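Local coordinates for DUF5636 domain-containing protein (Legionella pneumophila subsp. pneumophila str. Philadelphia 1, PDB 4RD8) that is of unknown function but folds into a compact, strand-free helical domain of the DUF5636 family in the pathogen Legionella pneumophila, at residues A[77-80]-A[81-85]; A[150-154]-A[155-159]; A[11-14]-A[15-19]; A[131-134]-A[135-139]; A[196-199]-A[200-204]. The protein carries 3 engineered substitutions. All blocks are in the same frame, centred on the assembly; numbering follows the deposited sequence.

Interaction 1: A[77-80]-A[81-85]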
loop_
_atom_site.group_PDB
_atom_site.type_symbol
_atom_site.label_atom_id
_atom_site.label_comp_id
_atom_site.label_asym_id
_atom_site.label_seq_id
_atom_site.Cartn_x
_atom_site.Cartn_y
_atom_site.Cartn_z
ATOM N N THR A 77 -0.859 6.559 -12.739
ATOM C CA THR A 77 0.290 6.092 -13.500
ATOM C C THR A 77 1.560 6.193 -12.658
ATOM O O THR A 77 2.429 5.331 -12.747
ATOM C CB THR A 77 0.442 6.833 -14.851
ATOM O OG1 THR A 77 0.479 8.243 -14.619
ATOM C CG2 THR A 77 -0.732 6.511 -15.768
ATOM N N LEU A 78 1.663 7.235 -11.834
ATOM C CA LEU A 78 2.777 7.337 -10.893
ATOM C C LEU A 78 2.759 6.178 -9.902
ATOM O O LEU A 78 3.790 5.545 -9.650
ATOM C CB LEU A 78 2.754 8.675 -10.141
ATOM C CG LEU A 78 3.723 8.832 -8.961
ATOM C CD1 LEU A 78 5.173 8.665 -9.411
ATOM C CD2 LEU A 78 3.528 10.194 -8.278
ATOM N N ILE A 79 1.588 5.900 -9.334
ATOM C CA ILE A 79 1.448 4.770 -8.416
ATOM C C ILE A 79 1.866 3.457 -9.103
ATOM O O ILE A 79 2.635 2.667 -8.533
ATOM C CB ILE A 79 0.004 4.676 -7.860
ATOM C CG1 ILE A 79 -0.231 5.805 -6.831
ATOM C CG2 ILE A 79 -0.258 3.302 -7.250
ATOM C CD1 ILE A 79 -1.703 6.083 -6.521
ATOM N N GLN A 80 1.391 3.238 -10.331
ATOM C CA GLN A 80 1.749 2.023 -11.065
ATOM C C GLN A 80 3.254 1.909 -11.335
ATOM O O GLN A 80 3.815 0.814 -11.273
ATOM C CB GLN A 80 0.985 1.900 -12.390
ATOM C CG GLN A 80 1.270 0.572 -13.094
ATOM C CD GLN A 80 0.918 -0.636 -12.217
ATOM O OE1 GLN A 80 -0.256 -0.892 -11.955
ATOM N NE2 GLN A 80 1.935 -1.366 -11.749
ATOM N N GLU A 81 3.903 3.027 -11.652
ATOM C CA GLU A 81 5.342 2.994 -11.913
ATOM C C GLU A 81 6.128 2.570 -10.670
ATOM O O GLU A 81 7.051 1.755 -10.757
ATOM C CB GLU A 81 5.835 4.341 -12.458
ATOM C CG GLU A 81 5.272 4.663 -13.838
ATOM C CD GLU A 81 5.510 6.098 -14.266
ATOM O OE1 GLU A 81 6.315 6.810 -13.619
ATOM O OE2 GLU A 81 4.886 6.516 -15.265
ATOM N N ILE A 82 5.750 3.114 -9.514
ATOM C CA ILE A 82 6.394 2.743 -8.258
ATOM C C ILE A 82 6.187 1.259 -7.983
ATOM O O ILE A 82 7.116 0.550 -7.605
ATOM C CB ILE A 82 5.850 3.587 -7.086
ATOM C CG1 ILE A 82 6.282 5.045 -7.277
ATOM C CG2 ILE A 82 6.361 3.047 -5.753
ATOM C CD1 ILE A 82 5.549 6.035 -6.382
ATOM N N LEU A 83 4.964 0.787 -8.193
ATOM C CA LEU A 83 4.642 -0.617 -7.961
ATOM C C LEU A 83 5.393 -1.524 -8.912
ATOM O O LEU A 83 5.916 -2.553 -8.505
ATOM C CB LEU A 83 3.138 -0.870 -8.099
ATOM C CG LEU A 83 2.283 -0.245 -6.996
ATOM C CD1 LEU A 83 0.812 -0.512 -7.312
ATOM C CD2 LEU A 83 2.670 -0.815 -5.633
ATOM N N THR A 84 5.444 -1.144 -10.180
ATOM C CA THR A 84 6.165 -1.937 -11.168
ATOM C C THR A 84 7.646 -2.100 -10.811
ATOM O O THR A 84 8.203 -3.196 -10.931
ATOM C CB THR A 84 6.023 -1.332 -12.559
ATOM O OG1 THR A 84 4.630 -1.301 -12.898
ATOM C CG2 THR A 84 6.776 -2.176 -13.580
ATOM N N GLU A 85 8.269 -1.010 -10.365
ATOM C CA GLU A 85 9.663 -1.029 -9.917
ATOM C C GLU A 85 9.905 -2.062 -8.827
ATOM O O GLU A 85 11.014 -2.596 -8.712
ATOM C CB GLU A 85 10.073 0.343 -9.372
ATOM C CG GLU A 85 10.466 1.360 -10.403
ATOM C CD GLU A 85 11.097 2.584 -9.769
ATOM O OE1 GLU A 85 11.759 2.438 -8.709
ATOM O OE2 GLU A 85 10.926 3.689 -10.325
#

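Interaction 2: A[150-154]-A[155-159]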
loop_
_atom_site.group_PDB
_atom_site.type_symbol
_atom_site.label_atom_id
_atom_site.label_comp_id
_atom_site.label_asym_id
_atom_site.label_seq_id
_atom_site.Cartn_x
_atom_site.Cartn_y
_atom_site.Cartn_z
ATOM N N GLU A 150 15.954 -4.621 4.972
ATOM C CA GLU A 150 17.094 -5.517 5.148
ATOM C C GLU A 150 17.884 -5.676 3.847
ATOM O O GLU A 150 18.463 -6.731 3.579
ATOM C CB GLU A 150 16.632 -6.874 5.685
ATOM C CG GLU A 150 15.670 -6.755 6.876
ATOM C CD GLU A 150 16.328 -6.178 8.111
ATOM O OE1 GLU A 150 17.493 -6.538 8.397
ATOM O OE2 GLU A 150 15.681 -5.367 8.806
ATOM N N ASN A 151 17.896 -4.605 3.055
ATOM C CA ASN A 151 18.668 -4.539 1.815
ATOM C C ASN A 151 18.265 -5.562 0.755
ATOM O O ASN A 151 19.100 -5.975 -0.062
ATOM C CB ASN A 151 20.170 -4.636 2.096
ATOM C CG ASN A 151 20.999 -3.974 1.018
ATOM O OD1 ASN A 151 20.508 -3.106 0.293
ATOM N ND2 ASN A 151 22.250 -4.386 0.894
ATOM N N ILE A 152 17.002 -5.981 0.762
ATOM C CA ILE A 152 16.492 -6.779 -0.350
ATOM C C ILE A 152 16.447 -5.859 -1.572
ATOM O O ILE A 152 16.319 -4.640 -1.422
ATOM C CB ILE A 152 15.097 -7.411 -0.084
ATOM C CG1 ILE A 152 14.007 -6.346 0.046
ATOM C CG2 ILE A 152 15.134 -8.296 1.153
ATOM C CD1 ILE A 152 12.594 -6.930 0.008
ATOM N N PRO A 153 16.594 -6.426 -2.776
ATOM C CA PRO A 153 16.456 -5.580 -3.966
ATOM C C PRO A 153 15.047 -5.013 -4.065
ATOM O O PRO A 153 14.076 -5.703 -3.728
ATOM C CB PRO A 153 16.691 -6.562 -5.117
ATOM C CG PRO A 153 17.587 -7.615 -4.525
ATOM C CD PRO A 153 17.080 -7.780 -3.109
ATOM N N THR A 154 14.930 -3.773 -4.524
ATOM C CA THR A 154 13.624 -3.129 -4.598
ATOM C C THR A 154 12.678 -3.949 -5.477
ATOM O O THR A 154 11.504 -4.115 -5.154
ATOM C CB THR A 154 13.756 -1.688 -5.131
ATOM O OG1 THR A 154 14.533 -0.916 -4.202
ATOM C CG2 THR A 154 12.382 -1.047 -5.307
ATOM N N SER A 155 13.219 -4.508 -6.554
ATOM C CA SER A 155 12.420 -5.264 -7.516
ATOM C C SER A 155 11.904 -6.589 -6.947
ATOM O O SER A 155 11.100 -7.266 -7.591
ATOM C CB SER A 155 13.232 -5.531 -8.782
ATOM O OG SER A 155 14.320 -6.398 -8.513
ATOM N N GLU A 156 12.366 -6.962 -5.753
ATOM C CA GLU A 156 11.923 -8.220 -5.131
ATOM C C GLU A 156 10.927 -8.027 -3.993
ATOM O O GLU A 156 10.557 -8.988 -3.327
ATOM C CB GLU A 156 13.127 -9.063 -4.671
ATOM C CG GLU A 156 14.017 -9.482 -5.843
ATOM C CD GLU A 156 15.203 -10.337 -5.436
ATOM O OE1 GLU A 156 15.364 -10.625 -4.230
ATOM O OE2 GLU A 156 15.988 -10.724 -6.330
ATOM N N ILE A 157 10.488 -6.792 -3.783
ATOM C CA ILE A 157 9.535 -6.500 -2.713
ATOM C C ILE A 157 8.230 -7.265 -2.938
ATOM O O ILE A 157 7.664 -7.837 -2.002
ATOM C CB ILE A 157 9.260 -4.982 -2.611
ATOM C CG1 ILE A 157 10.447 -4.282 -1.945
ATOM C CG2 ILE A 157 8.003 -4.707 -1.790
ATOM C CD1 ILE A 157 10.392 -2.761 -2.054
ATOM N N CYS A 158 7.759 -7.305 -4.178
ATOM C CA CYS A 158 6.494 -7.996 -4.468
ATOM C C CYS A 158 6.612 -9.498 -4.172
ATOM O O CYS A 158 5.815 -10.064 -3.420
ATOM C CB CYS A 158 6.073 -7.775 -5.917
ATOM S SG CYS A 158 4.399 -8.384 -6.246
ATOM N N ASP A 159 7.629 -10.142 -4.743
ATOM C CA ASP A 159 7.804 -11.574 -4.530
ATOM C C ASP A 159 8.090 -11.950 -3.071
ATOM O O ASP A 159 7.569 -12.947 -2.572
ATOM C CB ASP A 159 8.930 -12.128 -5.411
ATOM C CG ASP A 159 8.571 -12.149 -6.888
ATOM O OD1 ASP A 159 7.402 -11.896 -7.234
ATOM O OD2 ASP A 159 9.466 -12.435 -7.706
#

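Interaction 3: A[11-14]-A[15-19]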
loop_
_atom_site.group_PDB
_atom_site.type_symbol
_atom_site.label_atom_id
_atom_site.label_comp_id
_atom_site.label_asym_id
_atom_site.label_seq_id
_atom_site.Cartn_x
_atom_site.Cartn_y
_atom_site.Cartn_z
ATOM N N ASN A 11 7.313 -9.766 17.844
ATOM C CA ASN A 11 6.732 -9.970 16.521
ATOM C C ASN A 11 5.350 -10.617 16.583
ATOM O O ASN A 11 5.198 -11.791 16.240
ATOM C CB ASN A 11 7.667 -10.812 15.648
ATOM N N PRO A 12 4.330 -9.841 17.000
ATOM C CA PRO A 12 2.948 -10.327 17.096
ATOM C C PRO A 12 2.407 -10.725 15.721
ATOM O O PRO A 12 1.390 -11.411 15.632
ATOM C CB PRO A 12 2.182 -9.110 17.641
ATOM C CG PRO A 12 3.236 -8.198 18.209
ATOM C CD PRO A 12 4.428 -8.412 17.343
ATOM N N ILE A 13 3.087 -10.266 14.669
ATOM C CA ILE A 13 2.864 -10.703 13.288
ATOM C C ILE A 13 2.798 -12.230 13.174
ATOM O O ILE A 13 2.032 -12.775 12.372
ATOM C CB ILE A 13 4.008 -10.151 12.375
ATOM C CG1 ILE A 13 3.664 -8.756 11.863
ATOM C CG2 ILE A 13 4.325 -11.070 11.214
ATOM C CD1 ILE A 13 4.645 -7.719 12.315
ATOM N N LYS A 14 3.595 -12.918 13.990
ATOM C CA LYS A 14 3.648 -14.379 13.967
ATOM C C LYS A 14 2.305 -15.026 14.304
ATOM O O LYS A 14 2.054 -16.163 13.919
ATOM C CB LYS A 14 4.738 -14.895 14.917
ATOM C CG LYS A 14 6.132 -14.398 14.581
ATOM C CD LYS A 14 7.195 -15.062 15.459
ATOM C CE LYS A 14 7.339 -16.543 15.134
ATOM N NZ LYS A 14 8.574 -17.140 15.722
ATOM N N ARG A 15 1.446 -14.305 15.016
ATOM C CA ARG A 15 0.121 -14.836 15.341
ATOM C C ARG A 15 -0.686 -15.140 14.083
ATOM O O ARG A 15 -1.545 -16.019 14.094
ATOM C CB ARG A 15 -0.667 -13.859 16.210
ATOM C CG ARG A 15 -0.064 -13.583 17.584
ATOM C CD ARG A 15 -0.943 -12.587 18.324
ATOM N NE ARG A 15 -0.250 -11.897 19.407
ATOM C CZ ARG A 15 -0.661 -10.750 19.938
ATOM N NH1 ARG A 15 -1.762 -10.165 19.482
ATOM N NH2 ARG A 15 0.030 -10.187 20.917
ATOM N N ALA A 16 -0.413 -14.398 13.011
ATOM C CA ALA A 16 -1.154 -14.555 11.757
ATOM C C ALA A 16 -0.521 -15.584 10.834
ATOM O O ALA A 16 -1.025 -15.828 9.736
ATOM C CB ALA A 16 -1.267 -13.215 11.029
ATOM N N LEU A 17 0.585 -16.182 11.265
ATOM C CA LEU A 17 1.354 -17.059 10.382
ATOM C C LEU A 17 1.278 -18.532 10.778
ATOM O O LEU A 17 1.144 -18.872 11.960
ATOM C CB LEU A 17 2.823 -16.625 10.324
ATOM C CG LEU A 17 3.079 -15.179 9.885
ATOM C CD1 LEU A 17 4.576 -14.871 9.835
ATOM C CD2 LEU A 17 2.435 -14.865 8.529
ATOM N N GLN A 18 1.369 -19.399 9.775
ATOM C CA GLN A 18 1.472 -20.839 9.996
ATOM C C GLN A 18 2.379 -21.426 8.923
ATOM O O GLN A 18 2.909 -20.682 8.086
ATOM C CB GLN A 18 0.086 -21.490 9.944
ATOM C CG GLN A 18 -0.682 -21.226 8.656
ATOM C CD GLN A 18 -2.089 -21.793 8.684
ATOM O OE1 GLN A 18 -2.424 -22.598 9.553
ATOM N NE2 GLN A 18 -2.922 -21.369 7.738
ATOM N N GLY A 19 2.553 -22.747 8.948
ATOM C CA GLY A 19 3.318 -23.443 7.924
ATOM C C GLY A 19 4.740 -22.935 7.714
ATOM O O GLY A 19 5.474 -22.714 8.681
#

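Interaction 4: A[131-134]-A[135-139]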
loop_
_atom_site.group_PDB
_atom_site.type_symbol
_atom_site.label_atom_id
_atom_site.label_comp_id
_atom_site.label_asym_id
_atom_site.label_seq_id
_atom_site.Cartn_x
_atom_site.Cartn_y
_atom_site.Cartn_z
ATOM N N HIS A 131 -4.656 1.124 -0.443
ATOM C CA HIS A 131 -3.705 0.021 -0.309
ATOM C C HIS A 131 -2.550 0.192 -1.293
ATOM O O HIS A 131 -1.393 -0.068 -0.955
ATOM C CB HIS A 131 -4.387 -1.338 -0.515
ATOM C CG HIS A 131 -5.302 -1.735 0.597
ATOM N ND1 HIS A 131 -4.983 -1.561 1.933
ATOM C CD2 HIS A 131 -6.525 -2.323 0.577
ATOM C CE1 HIS A 131 -5.975 -2.019 2.680
ATOM N NE2 HIS A 131 -6.919 -2.479 1.885
ATOM N N ALA A 132 -2.857 0.639 -2.510
ATOM C CA ALA A 132 -1.807 0.927 -3.482
ATOM C C ALA A 132 -0.854 1.976 -2.933
ATOM O O ALA A 132 0.365 1.859 -3.084
ATOM C CB ALA A 132 -2.413 1.395 -4.807
ATOM N N ILE A 133 -1.413 2.999 -2.292
ATOM C CA ILE A 133 -0.597 4.047 -1.680
ATOM C C ILE A 133 0.259 3.528 -0.513
ATOM O O ILE A 133 1.429 3.904 -0.399
ATOM C CB ILE A 133 -1.446 5.271 -1.264
ATOM C CG1 ILE A 133 -1.988 5.967 -2.516
ATOM C CG2 ILE A 133 -0.614 6.252 -0.462
ATOM C CD1 ILE A 133 -2.984 7.075 -2.230
ATOM N N GLN A 134 -0.306 2.669 0.339
ATOM C CA GLN A 134 0.484 2.044 1.409
ATOM C C GLN A 134 1.722 1.379 0.839
ATOM O O GLN A 134 2.833 1.583 1.337
ATOM C CB GLN A 134 -0.338 1.009 2.184
ATOM C CG GLN A 134 -1.308 1.626 3.175
ATOM C CD GLN A 134 -2.379 0.640 3.605
ATOM O OE1 GLN A 134 -2.860 -0.156 2.791
ATOM N NE2 GLN A 134 -2.752 0.682 4.878
ATOM N N TRP A 135 1.524 0.594 -0.213
ATOM C CA TRP A 135 2.645 -0.074 -0.853
ATOM C C TRP A 135 3.637 0.901 -1.473
ATOM O O TRP A 135 4.846 0.711 -1.345
ATOM C CB TRP A 135 2.165 -1.193 -1.805
ATOM C CG TRP A 135 1.789 -2.364 -0.963
ATOM C CD1 TRP A 135 0.541 -2.708 -0.534
ATOM C CD2 TRP A 135 2.703 -3.284 -0.341
ATOM N NE1 TRP A 135 0.618 -3.815 0.287
ATOM C CE2 TRP A 135 1.928 -4.177 0.427
ATOM C CE3 TRP A 135 4.092 -3.436 -0.370
ATOM C CZ2 TRP A 135 2.508 -5.230 1.149
ATOM C CZ3 TRP A 135 4.663 -4.478 0.351
ATOM C CH2 TRP A 135 3.868 -5.360 1.105
ATOM N N CYS A 136 3.148 1.965 -2.107
ATOM C CA CYS A 136 4.066 2.983 -2.614
ATOM C C CYS A 136 4.906 3.592 -1.491
ATOM O O CYS A 136 6.071 3.875 -1.693
ATOM C CB CYS A 136 3.337 4.096 -3.379
ATOM S SG CYS A 136 2.624 3.547 -4.935
ATOM N N LEU A 137 4.311 3.809 -0.317
ATOM C CA LEU A 137 5.063 4.396 0.800
ATOM C C LEU A 137 6.174 3.440 1.262
ATOM O O LEU A 137 7.312 3.859 1.505
ATOM C CB LEU A 137 4.125 4.751 1.963
ATOM C CG LEU A 137 3.065 5.817 1.641
ATOM C CD1 LEU A 137 2.099 5.966 2.812
ATOM C CD2 LEU A 137 3.717 7.171 1.316
ATOM N N ILE A 138 5.829 2.165 1.385
ATOM C CA ILE A 138 6.789 1.112 1.711
ATOM C C ILE A 138 7.932 1.052 0.697
ATOM O O ILE A 138 9.107 1.004 1.080
ATOM C CB ILE A 138 6.082 -0.245 1.780
ATOM C CG1 ILE A 138 5.259 -0.317 3.058
ATOM C CG2 ILE A 138 7.082 -1.404 1.756
ATOM C CD1 ILE A 138 4.109 -1.295 2.941
ATOM N N ILE A 139 7.590 1.071 -0.588
ATOM C CA ILE A 139 8.598 1.028 -1.649
ATOM C C ILE A 139 9.483 2.270 -1.643
ATOM O O ILE A 139 10.697 2.155 -1.718
ATOM C CB ILE A 139 7.951 0.844 -3.036
ATOM C CG1 ILE A 139 7.210 -0.491 -3.075
ATOM C CG2 ILE A 139 8.999 0.935 -4.154
ATOM C CD1 ILE A 139 6.044 -0.526 -4.081
#

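Interaction 5: A[196-199]-A[200-204]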
loop_
_atom_site.group_PDB
_atom_site.type_symbol
_atom_site.label_atom_id
_atom_site.label_comp_id
_atom_site.label_asym_id
_atom_site.label_seq_id
_atom_site.Cartn_x
_atom_site.Cartn_y
_atom_site.Cartn_z
ATOM N N GLU A 196 -8.364 3.450 6.445
ATOM C CA GLU A 196 -9.302 4.526 6.745
ATOM C C GLU A 196 -8.549 5.684 7.376
ATOM O O GLU A 196 -8.809 6.853 7.079
ATOM C CB GLU A 196 -10.410 4.063 7.696
ATOM C CG GLU A 196 -11.142 2.811 7.250
ATOM C CD GLU A 196 -11.562 2.865 5.798
ATOM O OE1 GLU A 196 -12.540 3.572 5.491
ATOM O OE2 GLU A 196 -10.910 2.207 4.959
ATOM N N TRP A 197 -7.624 5.360 8.264
ATOM C CA TRP A 197 -6.869 6.410 8.932
ATOM C C TRP A 197 -5.953 7.111 7.937
ATOM O O TRP A 197 -5.862 8.337 7.938
ATOM C CB TRP A 197 -6.071 5.858 10.119
ATOM C CG TRP A 197 -5.381 6.947 10.905
ATOM C CD1 TRP A 197 -5.852 7.585 12.018
ATOM C CD2 TRP A 197 -4.103 7.538 10.613
ATOM N NE1 TRP A 197 -4.940 8.531 12.439
ATOM C CE2 TRP A 197 -3.861 8.514 11.597
ATOM C CE3 TRP A 197 -3.143 7.325 9.617
ATOM C CZ2 TRP A 197 -2.691 9.284 11.611
ATOM C CZ3 TRP A 197 -1.983 8.085 9.636
ATOM C CH2 TRP A 197 -1.769 9.054 10.627
ATOM N N LEU A 198 -5.281 6.339 7.080
ATOM C CA LEU A 198 -4.361 6.941 6.113
ATOM C C LEU A 198 -5.092 7.817 5.107
ATOM O O LEU A 198 -4.629 8.902 4.775
ATOM C CB LEU A 198 -3.516 5.884 5.399
ATOM C CG LEU A 198 -2.579 6.383 4.294
ATOM C CD1 LEU A 198 -1.554 7.370 4.831
ATOM C CD2 LEU A 198 -1.878 5.202 3.630
ATOM N N SER A 199 -6.244 7.354 4.641
ATOM C CA SER A 199 -7.039 8.126 3.694
ATOM C C SER A 199 -7.467 9.472 4.272
ATOM O O SER A 199 -7.394 10.503 3.597
ATOM C CB SER A 199 -8.262 7.325 3.254
ATOM O OG SER A 199 -9.331 8.195 2.928
ATOM N N ASP A 200 -7.905 9.465 5.527
ATOM C CA ASP A 200 -8.345 10.697 6.188
ATOM C C ASP A 200 -7.154 11.605 6.495
ATOM O O ASP A 200 -7.253 12.830 6.438
ATOM C CB ASP A 200 -9.092 10.373 7.482
ATOM C CG ASP A 200 -10.404 9.650 7.238
ATOM O OD1 ASP A 200 -10.914 9.694 6.095
ATOM O OD2 ASP A 200 -10.932 9.048 8.198
ATOM N N HIS A 201 -6.029 10.985 6.827
ATOM C CA HIS A 201 -4.798 11.716 7.085
ATOM C C HIS A 201 -4.382 12.521 5.849
ATOM O O HIS A 201 -3.977 13.676 5.959
ATOM C CB HIS A 201 -3.682 10.744 7.482
ATOM C CG HIS A 201 -2.399 11.406 7.810
ATOM N ND1 HIS A 201 -2.230 12.256 8.894
ATOM C CD2 HIS A 201 -1.173 11.363 7.204
ATOM C CE1 HIS A 201 -0.995 12.697 8.935
ATOM N NE2 HIS A 201 -0.331 12.158 7.913
ATOM N N ILE A 202 -4.502 11.906 4.675
ATOM C CA ILE A 202 -4.107 12.549 3.426
ATOM C C ILE A 202 -5.067 13.677 3.040
ATOM O O ILE A 202 -4.634 14.787 2.719
ATOM C CB ILE A 202 -3.997 11.520 2.276
ATOM C CG1 ILE A 202 -2.772 10.623 2.482
ATOM C CG2 ILE A 202 -3.911 12.224 0.937
ATOM C CD1 ILE A 202 -2.732 9.399 1.553
ATOM N N GLN A 203 -6.368 13.393 3.076
ATOM C CA GLN A 203 -7.382 14.369 2.672
ATOM C C GLN A 203 -7.467 15.570 3.604
ATOM O O GLN A 203 -7.901 16.648 3.196
ATOM C CB GLN A 203 -8.752 13.698 2.507
ATOM C CG GLN A 203 -8.832 12.788 1.282
ATOM C CD GLN A 203 -10.217 12.202 1.052
ATOM O OE1 GLN A 203 -11.224 12.909 1.107
ATOM N NE2 GLN A 203 -10.271 10.898 0.792
ATOM N N ASN A 204 -7.044 15.395 4.850
ATOM C CA ASN A 204 -7.035 16.507 5.789
ATOM C C ASN A 204 -5.787 17.367 5.621
ATOM O O ASN A 204 -5.880 18.593 5.602
ATOM C CB ASN A 204 -7.177 16.008 7.227
ATOM C CG ASN A 204 -8.579 15.497 7.528
ATOM O OD1 ASN A 204 -9.537 15.822 6.820
ATOM N ND2 ASN A 204 -8.706 14.700 8.584
#

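Interaction 1: A[77-80]-A[81-85]
Gln80 and Thr84 meet because of their torsions. Gln80 CG stands opposite the backbone N (chi1 -175°), and the chain then bends at chi2 (58°), which swings the amide along the helix toward Thr84. Thr84 in turn keeps OG1 beside its own backbone N (chi1 -60°), facing back down the helix. Gln80 NE2 ends 2.9 Å from Thr84 OG1, and it also has a weak hydrogen bond to the carbonyl of Arg89.

Gln80 O takes two donors. The first is Thr84 N at 2.8 Å, the ordinary helical bond. The second is the hydroxyl: Thr84 OG1 lies 2.8 Å from Gln80 O and comes from above the carbonyl plane, on the face opposite to Thr84 N. The hydroxyl bond holds the threonine side chain in this rotamer.

The buried flank is apolar, with pairs one turn apart. Leu78 CD1 touches Ile82 CD1 at 4.0 Å, the two chains running at a slant to each other. Ile79 and Leu83 instead lie side by side and point the same way, with Ile79 CG2 4.0 Å from Leu83 CD1. On the outer flank Glu81 extends back past Thr77, its CG 3.1 Å from Thr77 O, and its carboxylate forms a salt bridge with Arg58.

Leu78 and Ile82 pack on helix 41-61, while Ile79, Ile82 and Leu83 reach helix 130-144. The arrangement is that of an amphipathic alpha-helix with i to i+4 contacts, in which a threonine hydroxyl bonds back to the carbonyl four residues earlier.

Interaction 2: A[150-154]-A[155-159]
Pro153 and Glu156 form the outer part of this turn. The glutamate chain is extended beyond CG and crosses the proline ring obliquely. Its OE1 comes 3.5 Å from Pro153 CD, and its CD lies 3.7 Å from Pro153 CG. The carboxylate is held at its end by a salt bridge from Glu156 OE1 to Arg160, one turn further on.

On the inner side Ile152 and Ile157 cross at about a right angle. Ile152 CD1 meets Ile157 CG1 at 3.9 Å. This is reached with Ile152 CG1 placed between the backbone N and the carbonyl carbon (chi1 66°). Thr154 runs alongside Ile157, with its CG2 4.2 Å from Ile157 CD1.

Two overlapping type I turns lead into helix 157-162, with Glu156 at the N-cap position. Glu156 N bonds to Pro153 O at 2.9 Å, and Ile157 N bonds to Thr154 O at 3.2 Å. Both donors sit well above the carbonyl planes.

Further out, Arg142 NE of helix 130-144 bonds to Ile152 O and tethers the incoming chain. Ile157 packs against Trp135 and Ile139 of that same helix, and Ile152 touches Arg160 and Ile161.

Interaction 3: A[11-14]-A[15-19]
Ile13 O accepts a hydrogen bond from Ala16 N at 3.0 Å. It is one of three successive i to i+3 bonds. Arg15 N bonds to Pro12 O at 3.0 Å, and Leu17 N bonds to Lys14 O at 3.0 Å. All three donors stand above the carbonyl planes, and the N-H lines are fairly straight (153° to 160°). This is the pattern of a short 3-10 helix, here covering residues 12-16.

Arg15 reaches out over Pro12. Its chain is extended from CG to NE, which carries the guanidinium past the proline ring. Pro12 CB lies over the centre of one guanidinium face, 4.0 Å from Arg15 CZ. The group is also held at its end, where Arg15 NH1 bonds to the hydroxyl of Tyr175.

Ile13 and Leu17 form the buried side. They lie next to each other and point the same way, with Ile13 CG2 4.1 Å from Leu17 CD1. Leu17 CG also rests 3.6 Å from Ile13 O.

The segment is the start of the modelled chain. Ile13 and Leu17 both pack on helices 25-38 and 179-184, and Leu17 also touches Leu22 of helix 19-22. Backbone bonds between Ala16 and Asn172 and between Gln18 and Asp169 tie it to a later loop.

Interaction 4: A[131-134]-A[135-139]
Residues 131-139 form continuous alpha-helix, and four i to i+4 backbone bonds link 131-134 to 135-138. The bond from Leu137 N to Ile133 O is 2.9 Å, and that from Trp135 N to His131 O is 3.1 Å. His131 O also lies at the edge of the Trp135 ring, 3.3 Å from Trp135 CD1.

Trp135 carries its indole beside the helix, with CG next to its backbone N (chi1 -78°). Ile138 CD1 lies over one face of the ring, offset toward the rim, and also sits 3.5 Å from Gln134 O. Ile133 CG2 meets Leu137 CG at 4.3 Å on another flank.

Two buried polar side chains pair with each other. His131 ND1 donates to Gln134 OE1 at 2.7 Å, with an N-H...O angle of 168°. The oxygen lies in the imidazole plane, at the ring edge. Gln134 NE2 gives bonds to the carbonyls of Ile184 and Ser192, so the amide is gripped at both ends and its rotation is fixed.

The helix runs through the core. Ala132, Cys136 and Ile139 face helix 69-85, while Leu137 packs on Val44, Gln47 and Leu48 of helix 41-61. Trp135 meets Tyr162 edge-to-face. Gln134 and Leu137 touch Leu198 of helix 195-204.

Interaction 5: A[196-199]-A[200-204]
Trp197 and His201 stack in parallel, offset fashion. The six-membered ring of Trp197 and the imidazole have centroids 4.7 Å apart and planes only 12° from parallel. Trp197 CH2 lies over one face of the imidazole, toward its rim, and is 3.7 Å from His201 ND1. His201 CB in turn sits over a face of the indole, 4.0 Å from the centroid of the six-membered ring, in a CH-pi contact.

This is an i to i+4 aromatic pair along one flank of an alpha-helix. Both rings are directed by the same first torsion: CG stands opposite the backbone N in Trp197 (chi1 -175°) and in His201 (chi1 -178°), and the side chains point the same way. The imidazole is also held at its edge, where His201 NE2 bonds to Asn45 OD1 of helix 41-61. That bond would fix the rotation of the ring. Thr41 of the same helix touches both aromatic side chains.

Leu198 and Ile202 make the buried pair, with Leu198 CD1 4.0 Å from Ile202 CD1. Leu198 packs on helix 130-144 and Ile202 on Leu48 and Ile217, so helix 195-204 touches helices 41-61, 130-144 and 211-218.

The backbone bonds are regular. His201 N lies 2.9 Å from Trp197 O, and Ile202 N is 3.0 Å from Leu198 O. Glu196 OE1 turns away to bond the hydroxyl of Ser124. Nearer the C-terminal end of the helix, Gln203 extends back alongside Ser199, and its NE2 stops 3.6 Å from Ser199 OG.

How the interactions relate
Interaction 4 is the core of the set: its centre is about 3 Å from that of the chain, and its touching residues are all buried. Interactions 1 (Ile79, Ile82, Leu83), 2 (Thr154, Ile157) and 5 (Leu198, Ile202) pack around it. Interactions 1 and 2 also touch, through Glu85. Interaction 3 lies apart, its centre about 22 Å from that of interaction 4. Interactions 1, 4 and 5 use i to i+4 helical bonds, while 2 and 3 use tighter i to i+3 turns. Salt bridges occur at interactions 1 and 2, an arginine-proline contact at 3 and an aromatic stack at 5. Interaction 4 buries a histidine-glutamine hydrogen bond, the glutamine also bound to neighbouring carbonyls.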